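Local atomic coordinates of CELL division protein FTSZ homolog 1 (Methanocaldococcus jannaschii, PDB entry 2VAP), a protein that binds GTP, probably hydrolyses it, and polymerises into the contractile Z ring thought to form at the future site of cell division. Residues V157-F162 / I190-L195; D123-T128 / I150-V155; V67-D72 / K83-G88; S139-A144 / L177-Q182. All blocks are in the same frame, centred on the assembly; numbering follows the deposited sequence.

Contact 1 (V157-F162 / I190-L195); sequences VVTLPF and IPNEKL. With GDP (guanosine-5'-diphosphate), chain B.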
loop_
_atom_site.group_PDB
_atom_site.type_symbol
_atom_site.label_atom_id
_atom_site.label_comp_id
_atom_site.label_asym_id
_atom_site.label_seq_id
_atom_site.Cartn_x
_atom_site.Cartn_y
_atom_site.Cartn_z
ATOM N N VAL A 157 -0.353 -0.070 4.247
ATOM C CA VAL A 157 -0.039 -1.178 3.349
ATOM C C VAL A 157 1.102 -1.948 3.997
ATOM O O VAL A 157 2.255 -1.510 3.974
ATOM C CB VAL A 157 0.356 -0.706 1.925
ATOM C CG1 VAL A 157 0.596 -1.905 1.010
ATOM C CG2 VAL A 157 -0.721 0.201 1.332
ATOM N N VAL A 158 0.764 -3.085 4.597
ATOM C CA VAL A 158 1.704 -3.820 5.442
ATOM C C VAL A 158 1.753 -5.303 5.097
ATOM O O VAL A 158 0.787 -5.861 4.571
ATOM C CB VAL A 158 1.371 -3.653 6.955
ATOM C CG1 VAL A 158 1.596 -2.212 7.407
ATOM C CG2 VAL A 158 -0.062 -4.098 7.258
ATOM N N THR A 159 2.885 -5.934 5.400
ATOM C CA THR A 159 3.023 -7.377 5.234
ATOM C C THR A 159 2.991 -8.104 6.572
ATOM O O THR A 159 3.381 -7.550 7.602
ATOM C CB THR A 159 4.328 -7.770 4.500
ATOM O OG1 THR A 159 5.463 -7.342 5.264
ATOM C CG2 THR A 159 4.381 -7.153 3.111
ATOM N N LEU A 160 2.511 -9.342 6.541
ATOM C CA LEU A 160 2.662 -10.263 7.659
ATOM C C LEU A 160 3.816 -11.209 7.327
ATOM O O LEU A 160 4.016 -11.541 6.159
ATOM C CB LEU A 160 1.370 -11.047 7.902
ATOM C CG LEU A 160 0.138 -10.270 8.380
ATOM C CD1 LEU A 160 -1.075 -11.183 8.404
ATOM C CD2 LEU A 160 0.356 -9.632 9.751
ATOM N N PRO A 161 4.583 -11.639 8.348
ATOM C CA PRO A 161 5.795 -12.431 8.114
ATOM C C PRO A 161 5.537 -13.829 7.543
ATOM O O PRO A 161 4.415 -14.337 7.621
ATOM C CB PRO A 161 6.414 -12.541 9.513
ATOM C CG PRO A 161 5.276 -12.380 10.444
ATOM C CD PRO A 161 4.358 -11.400 9.785
ATOM N N PHE A 162 6.580 -14.426 6.967
ATOM C CA PHE A 162 6.551 -15.824 6.543
ATOM C C PHE A 162 6.462 -16.721 7.773
ATOM O O PHE A 162 6.964 -16.363 8.841
ATOM C CB PHE A 162 7.821 -16.181 5.766
ATOM C CG PHE A 162 7.999 -15.416 4.482
ATOM C CD1 PHE A 162 7.387 -15.845 3.308
ATOM C CD2 PHE A 162 8.805 -14.283 4.440
ATOM C CE1 PHE A 162 7.567 -15.150 2.111
ATOM C CE2 PHE A 162 8.987 -13.580 3.248
ATOM C CZ PHE A 162 8.366 -14.015 2.084
ATOM N N ILE A 190 -0.876 -7.733 3.334
ATOM C CA ILE A 190 -0.275 -8.685 2.404
ATOM C C ILE A 190 0.398 -9.810 3.193
ATOM O O ILE A 190 1.412 -9.584 3.852
ATOM C CB ILE A 190 0.764 -7.999 1.474
ATOM C CG1 ILE A 190 0.123 -6.835 0.709
ATOM C CG2 ILE A 190 1.384 -9.015 0.507
ATOM C CD1 ILE A 190 1.122 -5.819 0.169
ATOM N N PRO A 191 -0.171 -11.028 3.138
ATOM C CA PRO A 191 0.466 -12.138 3.844
ATOM C C PRO A 191 1.629 -12.711 3.033
ATOM O O PRO A 191 1.409 -13.353 2.002
ATOM C CB PRO A 191 -0.669 -13.156 4.004
ATOM C CG PRO A 191 -1.660 -12.828 2.932
ATOM C CD PRO A 191 -1.402 -11.436 2.434
ATOM N N ASN A 192 2.856 -12.461 3.496
ATOM C CA ASN A 192 4.061 -12.943 2.811
ATOM C C ASN A 192 4.069 -14.452 2.572
ATOM O O ASN A 192 4.611 -14.917 1.573
ATOM C CB ASN A 192 5.337 -12.530 3.558
ATOM C CG ASN A 192 5.739 -11.080 3.301
ATOM O OD1 ASN A 192 6.589 -10.533 4.007
ATOM N ND2 ASN A 192 5.144 -10.458 2.290
ATOM N N GLU A 193 3.461 -15.207 3.485
ATOM C CA GLU A 193 3.397 -16.666 3.360
ATOM C C GLU A 193 2.783 -17.112 2.028
ATOM O O GLU A 193 3.211 -18.111 1.447
ATOM C CB GLU A 193 2.646 -17.284 4.547
ATOM C CG GLU A 193 2.621 -18.821 4.574
ATOM C CD GLU A 193 3.999 -19.464 4.735
ATOM O OE1 GLU A 193 4.982 -18.753 5.046
ATOM O OE2 GLU A 193 4.096 -20.697 4.559
ATOM N N LYS A 194 1.802 -16.354 1.543
ATOM C CA LYS A 194 1.129 -16.675 0.279
ATOM C C LYS A 194 2.014 -16.460 -0.955
ATOM O O LYS A 194 1.698 -16.955 -2.039
ATOM C CB LYS A 194 -0.192 -15.905 0.144
ATOM C CG LYS A 194 -1.214 -16.177 1.256
ATOM C CD LYS A 194 -1.570 -17.660 1.407
ATOM C CE LYS A 194 -2.568 -18.121 0.359
ATOM N NZ LYS A 194 -3.133 -19.461 0.680
ATOM N N LEU A 195 3.120 -15.735 -0.787
ATOM C CA LEU A 195 4.102 -15.568 -1.862
ATOM C C LEU A 195 4.741 -16.904 -2.238
ATOM O O LEU A 195 5.180 -17.092 -3.374
ATOM C CB LEU A 195 5.188 -14.560 -1.473
ATOM C CG LEU A 195 4.763 -13.111 -1.219
ATOM C CD1 LEU A 195 5.902 -12.341 -0.579
ATOM C CD2 LEU A 195 4.308 -12.434 -2.503
HETATM P PB GDP B . 12.118 -3.712 12.061
HETATM O O1B GDP B . 12.398 -3.900 13.532
HETATM O O2B GDP B . 13.197 -2.849 11.449
HETATM O O3B GDP B . 10.772 -3.050 11.892
HETATM O O3A GDP B . 12.109 -5.168 11.376
HETATM P PA GDP B . 12.271 -5.421 9.793
HETATM O O1A GDP B . 11.635 -4.324 8.976
HETATM O O2A GDP B . 13.720 -5.623 9.418
HETATM O "O5'" GDP B . 11.468 -6.798 9.591
HETATM C "C5'" GDP B . 10.097 -6.889 9.966
HETATM C "C4'" GDP B . 9.387 -7.858 9.036
HETATM O "O4'" GDP B . 9.526 -7.426 7.679
HETATM C "C3'" GDP B . 9.995 -9.250 9.107
HETATM O "O3'" GDP B . 9.307 -10.074 10.053
HETATM C "C2'" GDP B . 9.892 -9.773 7.688
HETATM O "O2'" GDP B . 8.664 -10.481 7.504
HETATM C "C1'" GDP B . 9.859 -8.524 6.824
HETATM N N9 GDP B . 11.168 -8.269 6.161
HETATM C C8 GDP B . 12.405 -8.391 6.688
HETATM N N7 GDP B . 13.363 -8.063 5.780
HETATM C C5 GDP B . 12.733 -7.717 4.641
HETATM C C6 GDP B . 13.130 -7.263 3.284
HETATM O O6 GDP B . 14.335 -7.121 2.980
HETATM N N1 GDP B . 12.157 -7.009 2.392
HETATM C C2 GDP B . 10.848 -7.151 2.690
HETATM N N2 GDP B . 9.919 -6.876 1.742
HETATM N N3 GDP B . 10.417 -7.562 3.909
HETATM C C4 GDP B . 11.293 -7.853 4.902
HETATM O O HOH W 1 7.711 -7.809 3.669
HETATM O O HOH W 2 2.065 -14.276 6.004
#
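F162 and N192 form the dense part of this contact, where parallel strands 153-160 and 186-191 run out beside the nucleotide. N192 CB lies 3.6 Å from the centroid of the F162 ring and 8° off its normal, a CH-pi contact over the ring face. The planes of the ring and the N192 amide are 28° apart; F162 CE1 comes 3.0 Å from N192 O, and F162 CZ reaches L195 CD1 at 4.0 Å. Behind it, V158 O accepts from I190 N and I190 O from L160 N; N192 N then donates to L160 O at 3.0 Å, the next rung after I190. T159 holds OG1 between its backbone N and carbonyl carbon (chi1 62°), where it donates to a water that also binds N192 OD1 and takes a proton from GDP N2 at 3.1 Å. P161 CA meets the ribose directly, 3.5 Å from GDP O2'. The side toward E193 is looser: a second water bridges P161 O, at 2.9 Å, and E193 N, at 3.0 Å, and the partly exposed E193 bends its carboxylate back to V163 N. In the fold, V158 and L160 lie against L177, L180 and M174 of helix 167-181, the crossover of this beta-alpha-beta unit, whereas T159, F162 and L195 pack on helix 204-227.

Contact 2 (D123-T128 / I150-V155); sequences DMVFIT and IGALTV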
loop_
_atom_site.group_PDB
_atom_site.type_symbol
_atom_site.label_atom_id
_atom_site.label_comp_id
_atom_site.label_asym_id
_atom_site.label_seq_id
_atom_site.Cartn_x
_atom_site.Cartn_y
_atom_site.Cartn_z
ATOM N N ASP A 123 -3.306 15.289 2.412
ATOM C CA ASP A 123 -4.698 14.865 2.271
ATOM C C ASP A 123 -4.808 13.357 2.472
ATOM O O ASP A 123 -5.842 12.849 2.912
ATOM C CB ASP A 123 -5.239 15.240 0.888
ATOM C CG ASP A 123 -5.238 16.737 0.641
ATOM O OD1 ASP A 123 -5.845 17.479 1.444
ATOM O OD2 ASP A 123 -4.635 17.170 -0.362
ATOM N N MET A 124 -3.727 12.652 2.142
ATOM C CA MET A 124 -3.676 11.199 2.238
ATOM C C MET A 124 -2.290 10.766 2.701
ATOM O O MET A 124 -1.279 11.281 2.221
ATOM C CB MET A 124 -3.997 10.575 0.878
ATOM C CG MET A 124 -4.299 9.089 0.912
ATOM S SD MET A 124 -4.677 8.474 -0.739
ATOM C CE MET A 124 -5.248 6.820 -0.366
ATOM N N VAL A 125 -2.249 9.831 3.647
ATOM C CA VAL A 125 -0.982 9.289 4.137
ATOM C C VAL A 125 -0.966 7.767 4.016
ATOM O O VAL A 125 -1.866 7.085 4.513
ATOM C CB VAL A 125 -0.684 9.708 5.606
ATOM C CG1 VAL A 125 0.615 9.070 6.104
ATOM C CG2 VAL A 125 -0.605 11.223 5.737
ATOM N N PHE A 126 0.055 7.251 3.335
ATOM C CA PHE A 126 0.311 5.817 3.281
ATOM C C PHE A 126 1.344 5.452 4.340
ATOM O O PHE A 126 2.401 6.080 4.425
ATOM C CB PHE A 126 0.825 5.408 1.897
ATOM C CG PHE A 126 -0.235 5.386 0.831
ATOM C CD1 PHE A 126 -0.616 6.557 0.183
ATOM C CD2 PHE A 126 -0.837 4.187 0.460
ATOM C CE1 PHE A 126 -1.594 6.535 -0.808
ATOM C CE2 PHE A 126 -1.813 4.155 -0.533
ATOM C CZ PHE A 126 -2.190 5.331 -1.168
ATOM N N ILE A 127 1.027 4.450 5.154
ATOM C CA ILE A 127 1.974 3.921 6.134
ATOM C C ILE A 127 2.342 2.500 5.725
ATOM O O ILE A 127 1.475 1.629 5.627
ATOM C CB ILE A 127 1.407 3.932 7.583
ATOM C CG1 ILE A 127 1.007 5.348 8.010
ATOM C CG2 ILE A 127 2.426 3.370 8.572
ATOM C CD1 ILE A 127 -0.454 5.671 7.801
ATOM N N THR A 128 3.629 2.273 5.481
ATOM C CA THR A 128 4.090 0.966 5.015
ATOM C C THR A 128 5.247 0.407 5.843
ATOM O O THR A 128 6.146 1.141 6.261
ATOM C CB THR A 128 4.434 0.973 3.494
ATOM O OG1 THR A 128 4.679 -0.367 3.048
ATOM C CG2 THR A 128 5.654 1.849 3.187
ATOM N N ILE A 150 -4.491 14.647 11.947
ATOM C CA ILE A 150 -4.324 15.786 11.037
ATOM C C ILE A 150 -5.378 15.790 9.918
ATOM O O ILE A 150 -5.322 16.615 9.001
ATOM C CB ILE A 150 -2.882 15.898 10.457
ATOM C CG1 ILE A 150 -2.512 14.649 9.649
ATOM C CG2 ILE A 150 -1.872 16.170 11.574
ATOM C CD1 ILE A 150 -1.469 14.885 8.581
ATOM N N GLY A 151 -6.332 14.864 10.009
ATOM C CA GLY A 151 -7.479 14.820 9.100
ATOM C C GLY A 151 -7.229 14.143 7.765
ATOM O O GLY A 151 -8.055 14.235 6.855
ATOM N N ALA A 152 -6.097 13.454 7.650
ATOM C CA ALA A 152 -5.724 12.787 6.404
ATOM C C ALA A 152 -6.432 11.445 6.238
ATOM O O ALA A 152 -6.735 10.765 7.223
ATOM C CB ALA A 152 -4.212 12.600 6.336
ATOM N N LEU A 153 -6.704 11.080 4.985
ATOM C CA LEU A 153 -7.135 9.726 4.655
ATOM C C LEU A 153 -5.959 8.800 4.947
ATOM O O LEU A 153 -4.902 8.912 4.325
ATOM C CB LEU A 153 -7.565 9.627 3.187
ATOM C CG LEU A 153 -7.951 8.255 2.613
ATOM C CD1 LEU A 153 -9.148 7.637 3.335
ATOM C CD2 LEU A 153 -8.233 8.370 1.122
ATOM N N THR A 154 -6.152 7.904 5.910
ATOM C CA THR A 154 -5.057 7.117 6.472
ATOM C C THR A 154 -5.108 5.666 6.003
ATOM O O THR A 154 -6.006 4.907 6.378
ATOM C CB THR A 154 -5.072 7.202 8.017
ATOM O OG1 THR A 154 -5.077 8.579 8.413
ATOM C CG2 THR A 154 -3.861 6.512 8.625
ATOM N N VAL A 155 -4.133 5.291 5.177
ATOM C CA VAL A 155 -4.088 3.956 4.579
ATOM C C VAL A 155 -2.780 3.253 4.933
ATOM O O VAL A 155 -1.698 3.793 4.708
ATOM C CB VAL A 155 -4.253 4.016 3.035
ATOM C CG1 VAL A 155 -4.138 2.625 2.413
ATOM C CG2 VAL A 155 -5.588 4.655 2.658
#
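M124-F126 and L153-V155 belong to neighbouring parallel strands of the beta-alpha-beta unit made of strand 124-130, helix 135-149 and strand 153-160, in the Rossmann-like GTPase domain. Four main-chain bonds tie them: L153 N to D123 O, V125 N to L153 O, V155 N to V125 O and I127 N to V155 O, the last 2.8 Å long. On one face, with CG anti to the backbone N (chi1 -166°) and the chain extended beyond it, M124 runs alongside L153 and sets its CE 3.7 Å from both L153 CD2 and V155 CG2. V155 CB lies over a face of the F126 ring, with V155 CG1 reaching F126 CE2 at 4.1 Å. Cutting M124 back to alanine would probably open a gap beneath M243 and F236 of helix 236-243 and leave L153 CD2 and V155 CG2 without the methyl that joins them. The other face looks toward helix 135-149. There I127 CD1 meets T154 CG2 at 3.6 Å, and V125 CG2 touches A152 CB at 3.9 Å. T154 OG1 donates to A152 O at 3.0 Å, from above the carbonyl plane, and is also hydrogen-bonded to S147 OG. Across the strands, then, polarity is confined to the main chain, whose bonds set the register, while the side chains meet through apolar groups alone.

Contact 3 (V67-D72 / K83-G88); sequences VAINTD and KKILIG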
loop_
_atom_site.group_PDB
_atom_site.type_symbol
_atom_site.label_atom_id
_atom_site.label_comp_id
_atom_site.label_asym_id
_atom_site.label_seq_id
_atom_site.Cartn_x
_atom_site.Cartn_y
_atom_site.Cartn_z
ATOM N N VAL A 67 8.752 9.618 3.125
ATOM C CA VAL A 67 9.320 9.787 4.458
ATOM C C VAL A 67 9.767 8.429 5.000
ATOM O O VAL A 67 8.996 7.469 5.004
ATOM C CB VAL A 67 8.312 10.455 5.437
ATOM C CG1 VAL A 67 8.896 10.556 6.846
ATOM C CG2 VAL A 67 7.908 11.838 4.937
ATOM N N ALA A 68 11.021 8.356 5.437
ATOM C CA ALA A 68 11.552 7.147 6.057
ATOM C C ALA A 68 11.813 7.395 7.535
ATOM O O ALA A 68 12.471 8.371 7.902
ATOM C CB ALA A 68 12.827 6.704 5.359
ATOM N N ILE A 69 11.277 6.521 8.381
ATOM C CA ILE A 69 11.530 6.596 9.820
ATOM C C ILE A 69 12.119 5.287 10.342
ATOM O O ILE A 69 11.758 4.200 9.878
ATOM C CB ILE A 69 10.275 7.022 10.645
ATOM C CG1 ILE A 69 9.247 5.889 10.744
ATOM C CG2 ILE A 69 9.652 8.309 10.077
ATOM C CD1 ILE A 69 8.271 6.044 11.903
ATOM N N ASN A 70 13.037 5.402 11.297
ATOM C CA ASN A 70 13.696 4.235 11.874
ATOM C C ASN A 70 14.346 4.568 13.207
ATOM O O ASN A 70 14.703 5.719 13.464
ATOM C CB ASN A 70 14.756 3.685 10.911
ATOM C CG ASN A 70 14.944 2.177 11.031
ATOM O OD1 ASN A 70 14.844 1.600 12.116
ATOM N ND2 ASN A 70 15.223 1.533 9.906
ATOM N N THR A 71 14.479 3.549 14.051
ATOM C CA THR A 71 15.251 3.646 15.286
ATOM C C THR A 71 16.715 3.334 14.994
ATOM O O THR A 71 17.604 3.735 15.745
ATOM C CB THR A 71 14.757 2.640 16.341
ATOM O OG1 THR A 71 14.700 1.331 15.762
ATOM C CG2 THR A 71 13.379 3.019 16.849
ATOM N N ASP A 72 16.950 2.615 13.897
ATOM C CA ASP A 72 18.289 2.190 13.492
ATOM C C ASP A 72 18.911 3.215 12.544
ATOM O O ASP A 72 18.460 3.379 11.407
ATOM C CB ASP A 72 18.215 0.803 12.832
ATOM C CG ASP A 72 19.586 0.194 12.567
ATOM O OD1 ASP A 72 20.501 0.919 12.127
ATOM O OD2 ASP A 72 19.741 -1.027 12.782
ATOM N N LYS A 83 12.480 12.878 3.057
ATOM C CA LYS A 83 12.672 13.228 4.462
ATOM C C LYS A 83 12.991 11.983 5.287
ATOM O O LYS A 83 12.343 10.946 5.138
ATOM C CB LYS A 83 11.422 13.934 5.011
ATOM C CG LYS A 83 11.461 14.280 6.504
ATOM C CD LYS A 83 12.465 15.383 6.816
ATOM C CE LYS A 83 12.516 15.670 8.307
ATOM N NZ LYS A 83 13.535 16.705 8.641
ATOM N N LYS A 84 14.002 12.095 6.147
ATOM C CA LYS A 84 14.372 11.013 7.059
ATOM C C LYS A 84 14.205 11.464 8.504
ATOM O O LYS A 84 14.592 12.580 8.862
ATOM C CB LYS A 84 15.819 10.565 6.828
ATOM C CG LYS A 84 16.139 10.137 5.406
ATOM C CD LYS A 84 17.603 9.749 5.284
ATOM C CE LYS A 84 18.103 9.922 3.865
ATOM N NZ LYS A 84 19.487 9.394 3.706
ATOM N N ILE A 85 13.621 10.596 9.327
ATOM C CA ILE A 85 13.459 10.873 10.754
ATOM C C ILE A 85 14.014 9.720 11.584
ATOM O O ILE A 85 13.532 8.586 11.493
ATOM C CB ILE A 85 11.974 11.123 11.149
ATOM C CG1 ILE A 85 11.352 12.235 10.295
ATOM C CG2 ILE A 85 11.863 11.469 12.637
ATOM C CD1 ILE A 85 9.832 12.286 10.351
ATOM N N LEU A 86 15.032 10.015 12.388
ATOM C CA LEU A 86 15.527 9.058 13.367
ATOM C C LEU A 86 14.679 9.171 14.625
ATOM O O LEU A 86 14.776 10.151 15.366
ATOM C CB LEU A 86 17.007 9.305 13.683
ATOM C CG LEU A 86 17.679 8.288 14.612
ATOM C CD1 LEU A 86 17.902 6.950 13.911
ATOM C CD2 LEU A 86 18.988 8.843 15.130
ATOM N N ILE A 87 13.834 8.169 14.849
ATOM C CA ILE A 87 12.933 8.171 16.000
ATOM C C ILE A 87 13.603 7.590 17.248
ATOM O O ILE A 87 14.458 6.705 17.152
ATOM C CB ILE A 87 11.578 7.465 15.701
ATOM C CG1 ILE A 87 11.791 6.009 15.267
ATOM C CG2 ILE A 87 10.795 8.244 14.638
ATOM C CD1 ILE A 87 10.535 5.144 15.322
ATOM N N GLY A 88 13.217 8.112 18.410
ATOM C CA GLY A 88 13.764 7.670 19.693
ATOM C C GLY A 88 15.233 7.997 19.887
ATOM O O GLY A 88 16.004 7.156 20.358
HETATM O O HOH W 3 17.022 5.669 17.841
#
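V67-N70 and K83-L86 run parallel at 14° with their axes 4.8 Å apart, joined by bonds from A68 N to K83 O, I85 N to A68 O, N70 N to I85 O and I87 N to N70 O. On the face of V67, I69 and I85, the two isoleucines lie side by side, I69 CG2 against I85 CB at 3.8 Å, and V67 CG1 closes on I85 CD1 at 4.0 Å. Beyond the last bridge I87 takes over: with CG1 set between its backbone N and carbonyl carbon (chi1 59°), it lays that atom 3.4 Å from N70 O, and CD1 goes on to T71 CG2 at 3.9 Å and to I69 CD1. A glycine replacing I87 would probably strip T71 CG2 and I69 CD1 of this apolar cover and open a gap facing S139 of helix 135-149. On the other face L86 CD1 rests 3.5 Å from N70 O. N70 OD1 accepts from D72 N at 2.9 Å, an Asx turn, and D72 in turn caps helix 73-77 through Q75 N. A water lies 2.8 Å from I87 O and near T71 O. K83 is exposed, as suits the sheet edge, while K84 NZ is hydrogen-bonded to T79 O. Aliphatic chemistry holds the V67, I69 and I85 side, while polar groups gather toward the nucleotide end, where T71 OG1 is hydrogen-bonded to T135, a GTP-binding residue.

Contact 4 (S139-A144 / L177-Q182); sequences SAPVVA and LERLKQ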
loop_
_atom_site.group_PDB
_atom_site.type_symbol
_atom_site.label_atom_id
_atom_site.label_comp_id
_atom_site.label_asym_id
_atom_site.label_seq_id
_atom_site.Cartn_x
_atom_site.Cartn_y
_atom_site.Cartn_z
ATOM N N SER A 139 6.009 1.431 15.516
ATOM C CA SER A 139 5.849 2.814 15.058
ATOM C C SER A 139 4.688 3.031 14.085
ATOM O O SER A 139 4.085 4.104 14.077
ATOM C CB SER A 139 7.150 3.341 14.446
ATOM O OG SER A 139 7.459 2.668 13.238
ATOM N N ALA A 140 4.382 2.021 13.273
ATOM C CA ALA A 140 3.323 2.138 12.260
ATOM C C ALA A 140 1.969 2.619 12.812
ATOM O O ALA A 140 1.387 3.550 12.251
ATOM C CB ALA A 140 3.165 0.833 11.466
ATOM N N PRO A 141 1.467 2.002 13.910
ATOM C CA PRO A 141 0.209 2.481 14.504
ATOM C C PRO A 141 0.286 3.906 15.055
ATOM O O PRO A 141 -0.722 4.614 15.057
ATOM C CB PRO A 141 -0.044 1.486 15.646
ATOM C CG PRO A 141 0.759 0.284 15.294
ATOM C CD PRO A 141 1.984 0.834 14.646
ATOM N N VAL A 142 1.466 4.319 15.515
ATOM C CA VAL A 142 1.672 5.685 16.004
ATOM C C VAL A 142 1.589 6.693 14.851
ATOM O O VAL A 142 0.916 7.720 14.967
ATOM C CB VAL A 142 3.009 5.840 16.779
ATOM C CG1 VAL A 142 3.187 7.274 17.276
ATOM C CG2 VAL A 142 3.069 4.866 17.949
ATOM N N VAL A 143 2.264 6.390 13.742
ATOM C CA VAL A 143 2.189 7.223 12.537
ATOM C C VAL A 143 0.739 7.319 12.050
ATOM O O VAL A 143 0.265 8.404 11.700
ATOM C CB VAL A 143 3.110 6.695 11.399
ATOM C CG1 VAL A 143 3.015 7.586 10.165
ATOM C CG2 VAL A 143 4.555 6.613 11.870
ATOM N N ALA A 144 0.043 6.181 12.052
ATOM C CA ALA A 144 -1.365 6.120 11.662
ATOM C C ALA A 144 -2.247 7.008 12.543
ATOM O O ALA A 144 -3.119 7.714 12.037
ATOM C CB ALA A 144 -1.863 4.679 11.681
ATOM N N LEU A 177 -1.044 -5.381 13.961
ATOM C CA LEU A 177 -2.152 -5.272 13.013
ATOM C C LEU A 177 -3.435 -4.826 13.718
ATOM O O LEU A 177 -4.217 -4.049 13.163
ATOM C CB LEU A 177 -2.368 -6.605 12.287
ATOM C CG LEU A 177 -3.218 -6.633 11.012
ATOM C CD1 LEU A 177 -2.535 -5.904 9.861
ATOM C CD2 LEU A 177 -3.514 -8.072 10.622
ATOM N N GLU A 178 -3.634 -5.318 14.941
ATOM C CA GLU A 178 -4.773 -4.930 15.772
ATOM C C GLU A 178 -4.701 -3.450 16.164
ATOM O O GLU A 178 -5.719 -2.754 16.166
ATOM C CB GLU A 178 -4.852 -5.818 17.021
ATOM C CG GLU A 178 -6.094 -5.605 17.894
ATOM C CD GLU A 178 -7.391 -6.019 17.213
ATOM O OE1 GLU A 178 -8.402 -5.306 17.383
ATOM O OE2 GLU A 178 -7.405 -7.053 16.509
ATOM N N ARG A 179 -3.496 -2.980 16.485
ATOM C CA ARG A 179 -3.276 -1.574 16.834
ATOM C C ARG A 179 -3.455 -0.648 15.629
ATOM O O ARG A 179 -3.990 0.455 15.766
ATOM C CB ARG A 179 -1.895 -1.368 17.463
ATOM C CG ARG A 179 -1.710 -2.047 18.817
ATOM C CD ARG A 179 -0.462 -1.549 19.542
ATOM N NE ARG A 179 0.760 -1.716 18.755
ATOM C CZ ARG A 179 1.513 -2.813 18.744
ATOM N NH1 ARG A 179 1.185 -3.869 19.478
ATOM N NH2 ARG A 179 2.604 -2.854 17.991
ATOM N N LEU A 180 -3.006 -1.103 14.459
ATOM C CA LEU A 180 -3.181 -0.357 13.207
ATOM C C LEU A 180 -4.653 -0.181 12.845
ATOM O O LEU A 180 -5.064 0.897 12.413
ATOM C CB LEU A 180 -2.446 -1.044 12.050
ATOM C CG LEU A 180 -0.990 -0.674 11.752
ATOM C CD1 LEU A 180 -0.417 -1.624 10.711
ATOM C CD2 LEU A 180 -0.863 0.773 11.283
ATOM N N LYS A 181 -5.432 -1.245 13.034
ATOM C CA LYS A 181 -6.866 -1.260 12.732
ATOM C C LYS A 181 -7.628 -0.149 13.462
ATOM O O LYS A 181 -8.637 0.355 12.962
ATOM C CB LYS A 181 -7.457 -2.629 13.087
ATOM C CG LYS A 181 -8.866 -2.881 12.555
ATOM C CD LYS A 181 -9.392 -4.252 12.966
ATOM C CE LYS A 181 -9.907 -4.259 14.401
ATOM N NZ LYS A 181 -10.441 -5.594 14.791
ATOM N N GLN A 182 -7.130 0.232 14.635
ATOM C CA GLN A 182 -7.750 1.277 15.449
ATOM C C GLN A 182 -7.514 2.682 14.890
ATOM O O GLN A 182 -8.230 3.622 15.246
ATOM C CB GLN A 182 -7.246 1.200 16.897
ATOM C CG GLN A 182 -7.497 -0.136 17.600
ATOM C CD GLN A 182 -8.971 -0.420 17.848
ATOM O OE1 GLN A 182 -9.744 0.476 18.195
ATOM N NE2 GLN A 182 -9.365 -1.677 17.680
#
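L180 and P141 carry the apolar part of this contact between two parallel helices, 139-144 and 177-181, whose axes run 1° apart in direction and 8.6 Å from each other. L180 CD2 enters between two alanines one turn apart, 4.0 Å from A140 CB and 4.1 Å from A144 CB, and also lies 3.7 Å from A140 O. P141 flanks the same leucine, its CG 4.1 Å from L180 CG. The short side chains of A140 and A144 allow the leucine branch to come close to the helix backbone. The second set of contacts is made by the arginine, first through its aliphatic stem and then past its NE. P141 CG packs on R179 CB at 3.8 Å, and the arginine chain, bent at chi3 (-56°), then carries NE past the proline ring, 4.0 Å from P141 CG. The guanidinium goes on to donate through NH2 to T137 O, so its polar end is held by the same helix whose proline its stem covers. Direct hydrogen bonds between the two segments are absent; P141, having no N-H, sits at a kink in its own helix. Both helices cover the same side of the parallel sheet: A140 rests on I127 and C129 of strand 124-130, V143 on strand 40-45, and L177 and L180 on L187 of strand 186-191.

Overall arrangement
Contacts 1, 2 and 3 are strand pairs of one parallel sheet, whereas contact 4 joins two helices lying on it. Contacts 1 and 2 share strand 153-160 and meet where V157 bonds to I127 and T128; contact 3 lies apart from both in the sheet, yet I69 and I87 touch S139 of contact 4. That helix pair also packs on V158 of contact 1 and on I127 and T154 of contact 2. All four are largely buried, with K83 exposed at the sheet edge in contact 3. The strand pairs add backbone hydrogen bonds to side-chain packing; contact 4 has none between its segments. Contact 1 brings in water and nucleotide, and contact 3 turns polar near the nucleotide end.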